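Local coordinates for DUF574 domain-containing protein (Thermobifida fusca, PDB 2QE6) that binds S-adenosylmethionine and is probably a methyltransferase that uses it as methyl donor, at residues V69-G74 / A245-D250. The protein carries 1 engineered substitution. Residues are numbered along the deposited sequence; the frame is centred on the assembly and turned at random. Where two conformers were deposited one is given.
Sequences VRFLAG and ALWRPD
Phe71 points from helix 54-75 toward the loop 245-250 and meets two side chains there, Trp247 and Arg248. The Arg248 guanidinium comes in obliquely to the ring: Arg248 NH1 lies 3.4 Å from Phe71 CE1, and Arg248 CZ is 4.5 Å from the Phe71 ring centroid, an off-centre cation-pi contact with CE1 under one face of the guanidinium. Arg248 gets there with its chain extended from CG to NE, and it is anchored by a bond from NE to the carbonyl of Glu238; Glu75 is a weak, long ion-pair partner of NH1. Trp247 approaches with the CH2 edge of its six-membered ring, 4.0 Å from Phe71 CB, in an offset edge-to-face pair whose planes stand 75° apart. The CG of Arg248 in turn sits over one face of the indole, near its rim, so the three side chains form one cluster. An alanine in place of Phe71 would probably leave the Arg248 cation without its aromatic partner and open a gap beside the indole edge.

One residue back on the helix, Arg70, in the conformer described, bends at chi3 (62°), turning its guanidinium toward the loop to form a salt bridge with Asp250. The shorter bond runs from Arg70 NH2 to Asp250 OD2, 2.7 Å, with an N-H...O angle of 143°, on the anti side of the carboxylate and tilted out of its plane; Arg70 NH1 adds a weak one to the same atom. In this copy a water spans Arg70 NH1 and Asp250 OD2, and another accepts weakly from Arg70 NH2 while donating to Arg248 O.

This surface contact ties the loop between strands 235-243 and 265-271 to the C-terminal end of helix 54-75 in the Rossmann-like methyltransferase fold. Trp247 also packs on Val64 of that helix and on Pro239 and Val242 of strand 235-243, while Arg70 touches Val101 of helix 94-101.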
loop_
_atom_site.group_PDB
_atom_site.type_symbol
_atom_site.label_atom_id
_atom_site.label_comp_id
_atom_site.label_asym_id
_atom_site.label_seq_id
_atom_site.Cartn_x
_atom_site.Cartn_y
_atom_site.Cartn_z
ATOM N N VAL A 69 3.385 -0.565 10.235
ATOM C CA VAL A 69 2.511 -1.574 10.804
ATOM C C VAL A 69 2.981 -1.913 12.216
ATOM O O VAL A 69 2.169 -2.106 13.096
ATOM C CB VAL A 69 2.397 -2.798 9.895
ATOM C CG1 VAL A 69 1.668 -3.891 10.579
ATOM C CG2 VAL A 69 1.712 -2.408 8.589
ATOM N N ARG A 70 4.294 -1.987 12.427
ATOM C CA ARG A 70 4.850 -2.231 13.757
ATOM C C ARG A 70 4.460 -1.113 14.729
ATOM O O ARG A 70 4.121 -1.378 15.876
ATOM C CB ARG A 70 6.374 -2.377 13.698
ATOM C CG ARG A 70 7.008 -2.741 15.035
ATOM C CD ARG A 70 8.522 -2.868 14.952
ATOM N NE ARG A 70 9.151 -1.606 14.556
ATOM C CZ ARG A 70 10.019 -1.451 13.560
ATOM N NH1 ARG A 70 10.404 -2.485 12.820
ATOM N NH2 ARG A 70 10.514 -0.244 13.313
ATOM N N PHE A 71 4.493 0.143 14.267
ATOM C CA PHE A 71 4.039 1.271 15.094
ATOM C C PHE A 71 2.556 1.104 15.463
ATOM O O PHE A 71 2.160 1.216 16.630
ATOM C CB PHE A 71 4.264 2.615 14.371
ATOM C CG PHE A 71 3.435 3.747 14.912
ATOM C CD1 PHE A 71 3.796 4.399 16.069
ATOM C CD2 PHE A 71 2.314 4.194 14.226
ATOM C CE1 PHE A 71 3.017 5.457 16.578
ATOM C CE2 PHE A 71 1.525 5.226 14.741
ATOM C CZ PHE A 71 1.882 5.857 15.905
ATOM N N LEU A 72 1.747 0.795 14.468
ATOM C CA LEU A 72 0.298 0.707 14.645
ATOM C C LEU A 72 -0.117 -0.423 15.555
ATOM O O LEU A 72 -0.950 -0.230 16.446
ATOM C CB LEU A 72 -0.376 0.543 13.288
ATOM C CG LEU A 72 -0.409 1.773 12.400
ATOM C CD1 LEU A 72 -0.808 1.391 10.986
ATOM C CD2 LEU A 72 -1.293 2.904 12.986
ATOM N N ALA A 73 0.468 -1.609 15.341
ATOM C CA ALA A 73 0.029 -2.829 16.050
ATOM C C ALA A 73 0.610 -2.928 17.467
ATOM O O ALA A 73 0.045 -3.603 18.344
ATOM C CB ALA A 73 0.386 -4.072 15.213
ATOM N N GLY A 74 1.751 -2.278 17.679
ATOM C CA GLY A 74 2.424 -2.278 18.960
ATOM C C GLY A 74 2.069 -1.049 19.762
ATOM O O GLY A 74 1.150 -1.066 20.570
ATOM N N ALA A 245 11.923 6.765 3.392
ATOM C CA ALA A 245 13.055 6.327 4.217
ATOM C C ALA A 245 13.224 7.174 5.518
ATOM O O ALA A 245 13.924 6.763 6.448
ATOM C CB ALA A 245 14.326 6.369 3.410
ATOM N N LEU A 246 12.598 8.359 5.526
ATOM C CA LEU A 246 12.663 9.303 6.636
ATOM C C LEU A 246 11.540 9.078 7.665
ATOM O O LEU A 246 11.513 9.729 8.711
ATOM C CB LEU A 246 12.592 10.750 6.090
ATOM C CG LEU A 246 13.701 11.228 5.148
ATOM C CD1 LEU A 246 13.524 12.718 4.749
ATOM C CD2 LEU A 246 15.084 11.024 5.753
ATOM N N TRP A 247 10.619 8.156 7.390
ATOM C CA TRP A 247 9.499 7.944 8.312
ATOM C C TRP A 247 9.913 7.001 9.429
ATOM O O TRP A 247 10.035 5.813 9.199
ATOM C CB TRP A 247 8.227 7.436 7.596
ATOM C CG TRP A 247 6.996 7.560 8.492
ATOM C CD1 TRP A 247 6.135 8.597 8.528
ATOM C CD2 TRP A 247 6.537 6.621 9.483
ATOM N NE1 TRP A 247 5.167 8.377 9.474
ATOM C CE2 TRP A 247 5.393 7.177 10.083
ATOM C CE3 TRP A 247 6.996 5.398 9.934
ATOM C CZ2 TRP A 247 4.702 6.541 11.102
ATOM C CZ3 TRP A 247 6.303 4.761 10.959
ATOM C CH2 TRP A 247 5.171 5.329 11.518
ATOM N N ARG A 248 10.118 7.559 10.629
ATOM C CA ARG A 248 10.578 6.802 11.784
ATOM C C ARG A 248 11.558 5.716 11.435
ATOM O O ARG A 248 11.274 4.536 11.624
ATOM C CB ARG A 248 9.374 6.192 12.531
ATOM C CG ARG A 248 8.360 7.249 12.963
ATOM C CD ARG A 248 7.467 6.765 14.081
ATOM N NE ARG A 248 6.504 7.804 14.430
ATOM C CZ ARG A 248 5.888 7.886 15.599
ATOM N NH1 ARG A 248 6.103 6.966 16.536
ATOM N NH2 ARG A 248 5.042 8.879 15.823
ATOM N N PRO A 249 12.749 6.099 10.977
ATOM C CA PRO A 249 13.738 5.123 10.551
ATOM C C PRO A 249 14.272 4.314 11.723
ATOM O O PRO A 249 14.317 4.820 12.838
ATOM C CB PRO A 249 14.854 5.972 9.930
ATOM C CG PRO A 249 14.619 7.322 10.325
ATOM C CD PRO A 249 13.231 7.474 10.867
ATOM N N ASP A 250 14.635 3.062 11.493
ATOM C CA ASP A 250 15.230 2.260 12.567
ATOM C C ASP A 250 16.662 1.853 12.194
ATOM O O ASP A 250 17.138 0.767 12.503
ATOM C CB ASP A 250 14.316 1.079 13.005
ATOM C CG ASP A 250 13.888 0.171 11.867
ATOM O OD1 ASP A 250 14.562 0.105 10.824
ATOM O OD2 ASP A 250 12.862 -0.508 12.033
HETATM O O HOH W 1 10.365 3.012 13.484
HETATM O O HOH W 2 11.778 -2.604 10.194
#